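Long-range contacts in insecticidal crystal protein Cry35Ab1 (Bacillus thuringiensis, PDB 4JP0), which forms, together with Cry34Ab1, a binary insecticidal toxin active on western corn rootworm, probably acting on the larval midgut epithelium: residues Y158-S162 and N342-Y346; T230-E236 and M290-E295; L313-E319 and M331-D337. All blocks are in the same frame, centred on the assembly; numbering follows the deposited sequence.

In the fold
All three contacts involve the long beta-sheet region of this toxin_10 family protein. Contact 3 pairs the two strands of a hairpin, 307-323 and 327-346, in a four-stranded antiparallel sheet. Contact 1 uses the far end of strand 327-346, where a loop packs on it; the two centres are 21 Å apart. Contact 2 pairs strands 225-234 and 292-301 in an antiparallel ribbon, with its centre 13 Å from that of contact 3. Those two touch directly: Thr-235 OG1 lies 2.8 Å from Gln-334 O, and Gly-234 O lies 2.8 Å from Ser-336 N, both probable hydrogen bonds. Contacts 2 and 3 follow each other along the chain, and both are nested inside the loop closed by contact 1.

Contact 1: residues Y158-S162 and N342-Y346; sequences YPKYS and NVTSY
Tyr-158 OH is linked by two waters to the strand beside it. One water lies 2.8 Å from Tyr-158 OH and donates to Asn-342 OD1 at 2.5 Å. The other lies 3.1 Å from Tyr-158 OH and makes weak bonds to Val-343 O and Thr-344 OG1. An irregular segment, 158-162, packs alongside the end of strand 327-346, the edge strand of the four-stranded antiparallel sheet, and runs in nearly the same direction. It is not a further strand of the sheet: side chains and water join the two segments, and the strand's backbone bonds go to Asn-308, Ile-310 and Phe-312 of strand 307-323.

Asn-342 CB sits over one face of the Tyr-158 ring, 3.8 Å from its centroid. The Asn-342 amide is turned 22° from the ring plane, and its ND2 bonds back to Thr-340 O. Over the opposite ring face, toward the rim, comes Lys-160 NZ. The lysine chain bends at chi2 (-74°) and again at chi4, and this curls its amine back to donate to Tyr-158 O at 2.7 Å. Trp-211 meets the Tyr-158 ring edge-to-face.

Thr-344 fits between the two loop tyrosines. Its CB is at the edge of the Tyr-158 ring, and its CG2 faces Pro-159 O and Tyr-161 CD1. Thr-344 O lies at the edge of the Tyr-161 ring. Over one face of that ring, Tyr-346 CB stands 3.8 Å from the centroid, 15° off the normal.

Contact 2: residues T230-E236 and M290-E295; sequences TYEWGTE and MEKYQE
Trp-233 and Tyr-293 form the tightly packed part of this antiparallel ribbon. They are a hydrogen-bonded pair, with Tyr-293 N donating to Trp-233 O at 2.9 Å and Trp-233 N to Tyr-293 O at 3.1 Å. Tyr-293 CB lies over the five-membered ring of Trp-233, while its CD1 meets Trp-233 CH2 at 3.7 Å. The two rings are oblique, their planes 38° apart. Trp-233 CG lies between its own backbone N and carbonyl carbon (chi1 61°), which turns a face of the indole to Tyr-293. Indole NE1 is buried without a polar partner. On the same side of the ribbon, Glu-295 CB makes a CH-pi contact over one face of the Tyr-231 ring. Just before the second strand, Met-290 SD packs against the backbone of Gly-234.

The other face is looser and more polar. Glu-232 and Gln-294 lie side by side, with Gln-294 NE2 3.4 Å from Glu-232 CG. Lys-292, exposed to solvent, pairs with Glu-236 OE2, modelled as a salt bridge but too short for its exact geometry to be trusted. It has a long one to Glu-232 OE1, 3.7 Å from its NZ.

Ile-253 of a loop touches both Trp-233 and Tyr-293. Tyr-231 stacks on Tyr-341 and touches Ala-214 and Ser-217. Trp-233 packs on Ser-336 and Asn-338. Backbone bonds join Glu-232 to Val-215 of strand 202-221 and Gly-234 to Ser-336 of strand 327-346.

Contact 3: residues L313-E319 and M331-D337; sequences LTITSLE and MQIQTSD
Ser-336 packs its CB against Ile-315 CD1 at 3.6 Å. Ser-336 loses the most surface here, with Leu-318 and Gln-334 close behind. Leu-313 CD1 also approaches Ser-336 OG, whose hydrogen-bond partner is Gly-234 N in strand 225-234.

Leu-318 lies on the other face of the sheet, with its CB 4.0 Å from Ile-333 CG2. Ile-243 of helix 240-247 also touches this leucine. Leu-318 N bonds to Ile-333 O, and Ile-333 N to Leu-318 O, each at 3.0 Å.

Gln-334 bends at chi2 (82°), which turns its NH2 toward Ser-317. NE2 donates to Ser-317 OG at 2.8 Å, almost straight at 178° and within the amide plane. NE2 also donates to Gln-332 OE1 at 3.0 Å. Ser-317 OG in turn donates to Glu-319 OE2, on the lone pair away from the other carboxylate oxygen. A polar chain thus runs across the two strands, while Glu-319 OE1 pairs with Tyr-321 OH.

Thr-316 and Thr-335 form the second hydrogen-bonded pair, and Thr-316 OG1 bonds to Gln-209. The arrangement is a long antiparallel beta hairpin, 307-323 with 327-346, at the edge of the four-stranded antiparallel sheet.

Contact 1: residues Y158-S162 and N342-Y346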
# COMPACT_ATOMS: atom_id res chain seq x y z
N TYR A 158 -5.73 24.69 -1.81
CA TYR A 158 -4.96 24.97 -3.03
C TYR A 158 -4.59 26.44 -3.02
O TYR A 158 -5.26 27.24 -2.37
CB TYR A 158 -5.71 24.57 -4.30
CG TYR A 158 -7.07 25.20 -4.46
CD1 TYR A 158 -7.22 26.44 -5.07
CD2 TYR A 158 -8.22 24.54 -4.02
CE1 TYR A 158 -8.46 27.01 -5.22
CE2 TYR A 158 -9.47 25.11 -4.17
CZ TYR A 158 -9.58 26.34 -4.77
OH TYR A 158 -10.83 26.90 -4.91
N PRO A 159 -3.52 26.81 -3.74
CA PRO A 159 -3.01 28.18 -3.70
C PRO A 159 -3.99 29.17 -4.28
O PRO A 159 -4.82 28.80 -5.12
CB PRO A 159 -1.76 28.12 -4.59
CG PRO A 159 -1.38 26.62 -4.56
CD PRO A 159 -2.73 25.95 -4.63
N LYS A 160 -3.90 30.41 -3.84
CA LYS A 160 -4.75 31.47 -4.39
C LYS A 160 -3.86 32.59 -4.85
O LYS A 160 -2.74 32.73 -4.35
CB LYS A 160 -5.71 32.00 -3.32
CG LYS A 160 -6.51 30.94 -2.61
CD LYS A 160 -7.61 30.39 -3.50
CE LYS A 160 -8.48 29.40 -2.73
NZ LYS A 160 -7.66 28.42 -1.94
N TYR A 161 -4.34 33.39 -5.80
CA TYR A 161 -3.55 34.51 -6.30
C TYR A 161 -3.32 35.55 -5.21
O TYR A 161 -4.17 35.75 -4.33
CB TYR A 161 -4.23 35.17 -7.49
CG TYR A 161 -4.02 34.49 -8.81
CD1 TYR A 161 -5.00 33.64 -9.34
CD2 TYR A 161 -2.88 34.73 -9.58
CE1 TYR A 161 -4.82 33.04 -10.58
CE2 TYR A 161 -2.70 34.14 -10.82
CZ TYR A 161 -3.66 33.28 -11.32
OH TYR A 161 -3.49 32.67 -12.56
N SER A 162 -2.16 36.19 -5.26
CA SER A 162 -1.80 37.24 -4.32
C SER A 162 -2.24 38.56 -4.94
O SER A 162 -1.83 38.84 -6.07
CB SER A 162 -0.30 37.31 -4.15
OG SER A 162 0.25 38.13 -5.18
N ASN A 342 -9.70 22.27 -9.24
CA ASN A 342 -10.29 23.52 -8.80
C ASN A 342 -9.64 24.62 -9.54
O ASN A 342 -8.44 24.58 -9.77
CB ASN A 342 -10.01 23.73 -7.31
CG ASN A 342 -10.98 23.00 -6.45
OD1 ASN A 342 -12.04 23.55 -6.10
ND2 ASN A 342 -10.65 21.74 -6.10
N VAL A 343 -10.41 25.63 -9.94
CA VAL A 343 -9.78 26.78 -10.59
C VAL A 343 -9.79 28.01 -9.69
O VAL A 343 -10.64 28.15 -8.78
CB VAL A 343 -10.47 27.13 -11.92
CG1 VAL A 343 -10.22 26.03 -12.94
CG2 VAL A 343 -11.97 27.32 -11.71
N THR A 344 -8.87 28.93 -9.93
CA THR A 344 -8.89 30.16 -9.17
C THR A 344 -8.52 31.27 -10.12
O THR A 344 -7.85 31.05 -11.13
CB THR A 344 -8.02 30.08 -7.88
OG1 THR A 344 -8.20 31.26 -7.08
CG2 THR A 344 -6.51 30.07 -8.19
N SER A 345 -8.96 32.47 -9.82
CA SER A 345 -8.78 33.54 -10.78
C SER A 345 -8.19 34.81 -10.23
O SER A 345 -8.05 35.00 -9.01
CB SER A 345 -10.15 33.87 -11.37
OG SER A 345 -10.99 34.36 -10.33
N TYR A 346 -7.83 35.70 -11.16
CA TYR A 346 -7.33 37.01 -10.82
C TYR A 346 -7.77 37.99 -11.89
O TYR A 346 -7.44 37.82 -13.04
CB TYR A 346 -5.82 37.01 -10.78
CG TYR A 346 -5.33 38.31 -10.28
CD1 TYR A 346 -5.72 38.77 -9.04
CD2 TYR A 346 -4.51 39.11 -11.06
CE1 TYR A 346 -5.28 39.99 -8.56
CE2 TYR A 346 -4.06 40.35 -10.58
CZ TYR A 346 -4.45 40.77 -9.33
OH TYR A 346 -4.03 42.00 -8.84
O HOH W 1 -11.10 29.78 -5.93
O HOH W 2 -13.15 25.76 -5.87

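Contact 2: residues T230-E236 and M290-E295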
# COMPACT_ATOMS: atom_id res chain seq x y z
N THR A 230 -8.10 22.98 -22.40
CA THR A 230 -7.93 21.61 -21.95
C THR A 230 -6.76 21.55 -20.97
O THR A 230 -5.74 22.22 -21.14
CB THR A 230 -7.68 20.71 -23.17
OG1 THR A 230 -7.59 19.35 -22.76
CG2 THR A 230 -6.32 20.99 -23.78
N TYR A 231 -6.93 20.77 -19.92
CA TYR A 231 -5.84 20.56 -18.98
C TYR A 231 -5.62 19.07 -18.93
O TYR A 231 -6.49 18.30 -19.33
CB TYR A 231 -6.12 21.13 -17.59
CG TYR A 231 -7.25 20.47 -16.85
CD1 TYR A 231 -7.04 19.35 -16.07
CD2 TYR A 231 -8.54 20.99 -16.92
CE1 TYR A 231 -8.06 18.75 -15.40
CE2 TYR A 231 -9.58 20.39 -16.23
CZ TYR A 231 -9.33 19.27 -15.47
OH TYR A 231 -10.33 18.64 -14.78
N GLU A 232 -4.44 18.67 -18.47
CA GLU A 232 -4.07 17.27 -18.37
C GLU A 232 -4.20 16.73 -16.95
O GLU A 232 -4.01 17.46 -15.98
CB GLU A 232 -2.62 17.14 -18.79
CG GLU A 232 -2.36 17.55 -20.23
CD GLU A 232 -0.88 17.60 -20.55
OE1 GLU A 232 -0.08 17.00 -19.76
OE2 GLU A 232 -0.52 18.23 -21.57
N TRP A 233 -4.51 15.46 -16.83
CA TRP A 233 -4.54 14.83 -15.51
C TRP A 233 -4.27 13.36 -15.73
O TRP A 233 -4.07 12.92 -16.87
CB TRP A 233 -5.85 15.07 -14.79
CG TRP A 233 -7.07 14.53 -15.52
CD1 TRP A 233 -7.75 15.11 -16.55
CD2 TRP A 233 -7.75 13.32 -15.21
NE1 TRP A 233 -8.81 14.31 -16.92
CE2 TRP A 233 -8.83 13.20 -16.11
CE3 TRP A 233 -7.54 12.30 -14.28
CZ2 TRP A 233 -9.70 12.12 -16.10
CZ3 TRP A 233 -8.40 11.22 -14.27
CH2 TRP A 233 -9.46 11.13 -15.17
N GLY A 234 -4.28 12.59 -14.65
CA GLY A 234 -3.98 11.17 -14.74
C GLY A 234 -2.56 10.92 -14.27
O GLY A 234 -2.15 11.41 -13.21
N THR A 235 -1.79 10.20 -15.06
CA THR A 235 -0.41 9.93 -14.71
C THR A 235 0.41 9.75 -15.94
O THR A 235 -0.10 9.28 -16.96
CB THR A 235 -0.31 8.68 -13.82
OG1 THR A 235 1.06 8.46 -13.47
CG2 THR A 235 -0.70 7.43 -14.62
N GLU A 236 1.67 10.14 -15.86
CA GLU A 236 2.60 9.97 -16.97
C GLU A 236 3.55 8.84 -16.67
O GLU A 236 4.46 8.55 -17.44
CB GLU A 236 3.40 11.25 -17.23
CG GLU A 236 2.60 12.39 -17.86
CD GLU A 236 3.45 13.61 -18.15
OE1 GLU A 236 4.65 13.61 -17.78
OE2 GLU A 236 2.91 14.58 -18.74
N MET A 290 -5.50 3.97 -14.81
CA MET A 290 -5.24 5.39 -15.07
C MET A 290 -4.14 5.61 -16.10
O MET A 290 -3.03 5.06 -15.98
CB MET A 290 -4.84 6.15 -13.81
CG MET A 290 -4.71 7.65 -14.11
SD MET A 290 -4.03 8.47 -12.70
CE MET A 290 -5.40 8.31 -11.54
N GLU A 291 -4.42 6.42 -17.11
CA GLU A 291 -3.38 6.81 -18.02
C GLU A 291 -3.20 8.33 -18.01
O GLU A 291 -3.30 8.93 -16.99
CB GLU A 291 -3.62 6.30 -19.43
CG GLU A 291 -4.52 5.13 -19.51
CD GLU A 291 -4.67 4.58 -20.89
OE1 GLU A 291 -4.26 5.22 -21.88
OE2 GLU A 291 -5.21 3.47 -20.97
N LYS A 292 -2.94 8.91 -19.16
CA LYS A 292 -2.80 10.35 -19.32
C LYS A 292 -4.05 10.88 -20.05
O LYS A 292 -4.39 10.39 -21.13
CB LYS A 292 -1.52 10.65 -20.12
CG LYS A 292 -1.25 12.12 -20.39
CD LYS A 292 0.16 12.31 -20.96
CE LYS A 292 0.49 13.79 -21.21
NZ LYS A 292 1.93 14.15 -20.94
N TYR A 293 -4.74 11.87 -19.47
CA TYR A 293 -5.97 12.42 -20.06
C TYR A 293 -5.99 13.93 -20.25
O TYR A 293 -5.12 14.64 -19.76
CB TYR A 293 -7.19 12.04 -19.22
CG TYR A 293 -7.23 10.58 -18.89
CD1 TYR A 293 -6.89 10.13 -17.62
CD2 TYR A 293 -7.60 9.64 -19.87
CE1 TYR A 293 -6.92 8.79 -17.32
CE2 TYR A 293 -7.62 8.30 -19.58
CZ TYR A 293 -7.28 7.88 -18.30
OH TYR A 293 -7.31 6.55 -17.99
N GLN A 294 -7.00 14.40 -20.99
CA GLN A 294 -7.25 15.84 -21.16
C GLN A 294 -8.73 16.13 -20.98
O GLN A 294 -9.56 15.57 -21.68
CB GLN A 294 -6.81 16.32 -22.54
CG GLN A 294 -5.44 15.84 -22.92
CD GLN A 294 -4.65 16.91 -23.65
OE1 GLN A 294 -5.20 17.68 -24.44
NE2 GLN A 294 -3.33 16.95 -23.39
N GLU A 295 -9.06 16.97 -20.02
CA GLU A 295 -10.45 17.25 -19.75
C GLU A 295 -10.80 18.56 -20.39
O GLU A 295 -10.13 19.58 -20.17
CB GLU A 295 -10.73 17.30 -18.25
CG GLU A 295 -12.21 17.42 -17.91
CD GLU A 295 -13.04 16.26 -18.45
OE1 GLU A 295 -12.45 15.21 -18.76
OE2 GLU A 295 -14.29 16.41 -18.57

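Contact 3: residues L313-E319 and M331-D337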
# COMPACT_ATOMS: atom_id res chain seq x y z
N LEU A 313 -4.82 20.50 -9.21
CA LEU A 313 -5.23 19.12 -8.97
C LEU A 313 -4.54 18.61 -7.73
O LEU A 313 -3.41 19.02 -7.43
CB LEU A 313 -4.78 18.25 -10.14
CG LEU A 313 -5.54 18.52 -11.44
CD1 LEU A 313 -4.77 18.00 -12.63
CD2 LEU A 313 -6.92 17.83 -11.32
N THR A 314 -5.21 17.70 -7.02
CA THR A 314 -4.59 17.03 -5.89
C THR A 314 -3.78 15.92 -6.49
O THR A 314 -4.31 15.11 -7.26
CB THR A 314 -5.64 16.44 -4.94
OG1 THR A 314 -6.28 17.50 -4.24
CG2 THR A 314 -4.95 15.62 -3.82
N ILE A 315 -2.49 15.92 -6.17
CA ILE A 315 -1.59 14.87 -6.59
C ILE A 315 -1.49 13.85 -5.48
O ILE A 315 -1.46 14.22 -4.32
CB ILE A 315 -0.19 15.41 -6.86
CG1 ILE A 315 -0.22 16.58 -7.86
CG2 ILE A 315 0.70 14.27 -7.42
CD1 ILE A 315 -0.69 16.16 -9.27
N THR A 316 -1.46 12.56 -5.84
CA THR A 316 -1.19 11.52 -4.83
C THR A 316 0.11 10.83 -5.22
O THR A 316 0.26 10.38 -6.37
CB THR A 316 -2.32 10.52 -4.79
OG1 THR A 316 -3.49 11.18 -4.31
CG2 THR A 316 -2.07 9.42 -3.72
N SER A 317 1.04 10.73 -4.28
CA SER A 317 2.31 10.07 -4.56
C SER A 317 2.45 8.83 -3.65
O SER A 317 2.51 8.96 -2.45
CB SER A 317 3.48 11.03 -4.29
OG SER A 317 4.71 10.43 -4.65
N LEU A 318 2.50 7.66 -4.26
CA LEU A 318 2.69 6.41 -3.52
C LEU A 318 4.18 6.09 -3.65
O LEU A 318 4.70 6.05 -4.76
CB LEU A 318 1.83 5.34 -4.17
CG LEU A 318 0.39 5.40 -3.67
CD1 LEU A 318 -0.51 4.34 -4.33
CD2 LEU A 318 0.41 5.19 -2.19
N GLU A 319 4.87 5.89 -2.54
CA GLU A 319 6.32 5.70 -2.59
C GLU A 319 6.71 4.57 -1.65
O GLU A 319 6.30 4.55 -0.51
CB GLU A 319 7.04 7.00 -2.18
CG GLU A 319 6.68 8.22 -3.05
CD GLU A 319 7.18 9.56 -2.49
OE1 GLU A 319 8.04 9.59 -1.61
OE2 GLU A 319 6.70 10.63 -2.93
N MET A 331 10.51 2.62 -5.50
CA MET A 331 9.40 2.83 -6.40
C MET A 331 8.60 4.08 -6.03
O MET A 331 8.40 4.36 -4.85
CB MET A 331 8.46 1.62 -6.38
CG MET A 331 7.44 1.70 -7.52
SD MET A 331 5.93 2.53 -6.97
CE MET A 331 5.43 1.05 -6.06
N GLN A 332 8.14 4.82 -7.03
CA GLN A 332 7.22 5.93 -6.79
C GLN A 332 6.31 6.07 -7.98
O GLN A 332 6.72 5.78 -9.10
CB GLN A 332 7.96 7.24 -6.63
CG GLN A 332 8.89 7.55 -7.80
CD GLN A 332 9.39 9.00 -7.83
OE1 GLN A 332 8.85 9.88 -7.15
NE2 GLN A 332 10.43 9.24 -8.61
N ILE A 333 5.10 6.55 -7.74
CA ILE A 333 4.18 6.87 -8.83
C ILE A 333 3.35 8.02 -8.34
O ILE A 333 2.94 8.04 -7.18
CB ILE A 333 3.30 5.66 -9.25
CG1 ILE A 333 2.19 6.12 -10.20
CG2 ILE A 333 2.69 5.03 -8.04
CD1 ILE A 333 1.43 4.95 -10.91
N GLN A 334 3.18 9.02 -9.21
CA GLN A 334 2.31 10.14 -8.91
C GLN A 334 1.11 10.11 -9.86
O GLN A 334 1.24 9.79 -11.04
CB GLN A 334 3.03 11.47 -9.06
CG GLN A 334 4.02 11.74 -7.97
CD GLN A 334 5.32 11.05 -8.25
OE1 GLN A 334 5.82 11.10 -9.39
NE2 GLN A 334 5.90 10.41 -7.23
N THR A 335 -0.07 10.40 -9.32
CA THR A 335 -1.29 10.45 -10.12
C THR A 335 -2.07 11.70 -9.72
O THR A 335 -1.86 12.21 -8.62
CB THR A 335 -2.17 9.20 -9.89
OG1 THR A 335 -2.59 9.12 -8.53
CG2 THR A 335 -1.37 7.89 -10.12
N SER A 336 -2.94 12.18 -10.60
CA SER A 336 -3.81 13.30 -10.25
C SER A 336 -5.24 12.90 -10.54
O SER A 336 -5.50 12.15 -11.47
CB SER A 336 -3.42 14.57 -11.02
OG SER A 336 -3.53 14.35 -12.41
N ASP A 337 -6.16 13.42 -9.75
CA ASP A 337 -7.57 13.04 -9.70
C ASP A 337 -8.42 14.20 -10.21
O ASP A 337 -8.56 15.24 -9.55
CB ASP A 337 -7.88 12.75 -8.23
CG ASP A 337 -9.31 12.34 -7.99
OD1 ASP A 337 -10.15 12.45 -8.93
OD2 ASP A 337 -9.69 11.93 -6.86